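LPXTG cell wall surface protein (Streptococcus gordonii, PDB 7AVH) probably serves as a streptococcal cell-surface adhesin, in which tandem SHIRT domains, two of them in this piece, form a stalk of variable length. Local coordinates at residues L17-E20 with V21-L25. Numbering follows the deposited sequence.
Sequences LPQE and VKDLL
Gln19 reaches along the surface of a one-turn helix to Asp23, four residues on. Its CB leads away from the following turn, but with CG anti to the backbone N (chi1 -174°) and a bend at chi2 of 61° the chain doubles back: CG of Gln19 comes to 3.6 Å from Asp23 OD1, CD of Gln19 lies 3.7 Å from the same Asp23 OD1, and the amide end then turns NE2 onto that oxygen. The bond from Gln19 NE2 to Asp23 OD1 is 2.8 Å long and nearly straight; OD1 lies almost in the amide plane, whereas NE2 stands above the carboxylate plane, the two flat groups being turned 43° apart. On its flank NE2 also passes CB of Lys22. The backbone bond runs in the opposite sense, Asp23 N donating to Gln19 O at 2.8 Å, so residues 19 and 23 are tied twice.

One step earlier, Pro18 occupies the N-cap position. Pro18 O accepts the N-H of Lys22 at 3.2 Å and a weak, bent bond from Val21 N. Lys22 stretches out beyond CG back toward the start of the helix, laying CE 3.5 Å from Leu17 O and against Leu17 CB.

The inner side is apolar. Val21 spreads its two methyls between different neighbours: CG2 lies 3.9 Å from Pro18 CG, while CG1 meets Leu17 CD2 at 4.0 Å, the two side chains crossing at about a right angle. Leu17 and Val21 also rest on Trp55 and Trp78, and Val21 touches Val48, which fastens this face to the strands.

A type I beta turn spans Lys22 to Leu25. This is a short amphipathic helix with Pro18 at its N-cap position, polar outside and apolar inside, packed against the beta-sheet of the first of the two SHIRT domains in this piece.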
ATOM      1  N   LEU A  17       4.610 -12.509  -9.284  1.00 15.08           N
ATOM      2  CA  LEU A  17       4.834 -13.409  -8.156  1.00 13.83           C
ATOM      3  C   LEU A  17       6.293 -13.393  -7.731  1.00 13.06           C
ATOM      4  O   LEU A  17       7.189 -13.474  -8.568  1.00 15.83           O
ATOM      5  CB  LEU A  17       4.530 -14.877  -8.527  1.00 12.67           C
ATOM      6  CG  LEU A  17       3.086 -15.163  -8.882  1.00 13.29           C
ATOM      7  CD1 LEU A  17       2.948 -16.632  -9.285  1.00 14.94           C
ATOM      8  CD2 LEU A  17       2.102 -14.865  -7.795  1.00 12.79           C
ATOM      9  N   PRO A  18       6.536 -13.368  -6.407  1.00 12.00           N
ATOM     10  CA  PRO A  18       7.877 -13.499  -5.878  1.00 12.25           C
ATOM     11  C   PRO A  18       8.347 -14.961  -5.931  1.00 11.15           C
ATOM     12  O   PRO A  18       7.512 -15.896  -5.942  1.00 11.75           O
ATOM     13  CB  PRO A  18       7.718 -12.967  -4.456  1.00 14.67           C
ATOM     14  CG  PRO A  18       6.410 -13.351  -4.059  1.00 14.63           C
ATOM     15  CD  PRO A  18       5.566 -13.238  -5.304  1.00 13.80           C
ATOM     16  N   GLN A  19       9.643 -15.170  -5.763  1.00 11.96           N
ATOM     17  CA  GLN A  19      10.190 -16.524  -5.786  1.00 12.23           C
ATOM     18  C   GLN A  19       9.624 -17.333  -4.634  1.00 10.96           C
ATOM     19  O   GLN A  19       9.407 -18.550  -4.798  1.00 12.49           O
ATOM     20  CB  GLN A  19      11.707 -16.477  -5.689  1.00 14.71           C
ATOM     21  CG  GLN A  19      12.311 -17.867  -5.862  1.00 16.11           C
ATOM     22  CD  GLN A  19      11.976 -18.450  -7.197  1.00 17.24           C
ATOM     23  OE1 GLN A  19      12.177 -17.873  -8.244  1.00 26.33           O
ATOM     24  NE2 GLN A  19      11.534 -19.668  -7.178  1.00 17.32           N
ATOM     25  N   GLU A  20       9.317 -16.774  -3.499  1.00 11.26           N
ATOM     26  CA  GLU A  20       8.792 -17.521  -2.336  1.00 11.32           C
ATOM     27  C   GLU A  20       7.438 -18.125  -2.684  1.00 10.79           C
ATOM     28  O   GLU A  20       7.107 -19.191  -2.102  1.00 12.77           O
ATOM     29  CB  GLU A  20       8.723 -16.652  -1.104  1.00 13.69           C
ATOM     30  CG  GLU A  20      10.109 -16.300  -0.568  1.00 18.51           C
ATOM     31  CD  GLU A  20      10.840 -15.144  -1.252  1.00 19.79           C
ATOM     32  OE1 GLU A  20      10.236 -14.455  -2.153  1.00 21.22           O
ATOM     33  OE2 GLU A  20      12.009 -14.940  -0.879  1.00 29.98           O
ATOM     34  N   VAL A  21       6.653 -17.515  -3.505  1.00  9.86           N
ATOM     35  CA  VAL A  21       5.389 -18.096  -3.940  1.00  9.99           C
ATOM     36  C   VAL A  21       5.711 -19.191  -4.944  1.00  9.69           C
ATOM     37  O   VAL A  21       5.151 -20.339  -4.883  1.00 11.22           O
ATOM     38  CB  VAL A  21       4.378 -17.101  -4.482  1.00 10.35           C
ATOM     39  CG1 VAL A  21       3.222 -17.754  -5.212  1.00 12.00           C
ATOM     40  CG2 VAL A  21       3.881 -16.226  -3.313  1.00 12.33           C
ATOM     41  N   LYS A  22       6.516 -18.927  -5.947  1.00  9.72           N
ATOM     42  CA  LYS A  22       6.873 -19.911  -6.976  1.00 10.89           C
ATOM     43  C   LYS A  22       7.466 -21.143  -6.311  1.00 10.20           C
ATOM     44  O   LYS A  22       7.188 -22.266  -6.849  1.00 11.53           O
ATOM     45  CB  LYS A  22       7.810 -19.274  -7.991  1.00 12.73           C
ATOM     46  CG  LYS A  22       7.170 -18.157  -8.783  1.00 14.06           C
ATOM     47  CD  LYS A  22       8.123 -17.556  -9.796  1.00 21.72           C
ATOM     48  CE  LYS A  22       7.656 -16.341 -10.511  1.00 27.17           C
ATOM     49  NZ  LYS A  22       8.737 -15.935 -11.455  0.50 25.47           N
ATOM     50  N   ASP A  23       8.167 -21.047  -5.237  1.00 10.22           N
ATOM     51  CA  ASP A  23       8.786 -22.158  -4.531  1.00 11.26           C
ATOM     52  C   ASP A  23       7.720 -23.150  -4.011  1.00 10.72           C
ATOM     53  O   ASP A  23       8.115 -24.310  -3.715  1.00 14.02           O
ATOM     54  CB  ASP A  23       9.630 -21.692  -3.332  1.00 12.35           C
ATOM     55  CG  ASP A  23      10.954 -21.006  -3.692  1.00 18.01           C
ATOM     56  OD1 ASP A  23      11.451 -21.193  -4.817  1.00 19.04           O
ATOM     57  OD2 ASP A  23      11.531 -20.321  -2.766  1.00 21.93           O
ATOM     58  N   LEU A  24       6.479 -22.766  -3.889  1.00  9.34           N
ATOM     59  CA  LEU A  24       5.378 -23.570  -3.361  1.00  9.56           C
ATOM     60  C   LEU A  24       4.633 -24.329  -4.489  1.00  8.73           C
ATOM     61  O   LEU A  24       3.628 -24.973  -4.156  1.00 11.15           O
ATOM     62  CB  LEU A  24       4.428 -22.690  -2.536  1.00  9.05           C
ATOM     63  CG  LEU A  24       5.061 -21.987  -1.340  1.00 10.35           C
ATOM     64  CD1 LEU A  24       4.102 -20.999  -0.765  1.00 11.50           C
ATOM     65  CD2 LEU A  24       5.543 -22.976  -0.295  1.00 13.43           C
ATOM     66  N   LEU A  25       5.092 -24.195  -5.689  1.00  8.45           N
ATOM     67  CA  LEU A  25       4.378 -24.891  -6.795  1.00  9.45           C
ATOM     68  C   LEU A  25       4.415 -26.407  -6.542  1.00  8.44           C
ATOM     69  O   LEU A  25       5.465 -26.990  -6.372  1.00 10.43           O
ATOM     70  CB  LEU A  25       5.043 -24.630  -8.103  1.00  9.95           C
ATOM     71  CG  LEU A  25       4.232 -25.117  -9.310  1.00 10.86           C
ATOM     72  CD1 LEU A  25       2.985 -24.318  -9.472  1.00  9.85           C
ATOM     73  CD2 LEU A  25       5.085 -25.051 -10.559  1.00 14.19           C
TER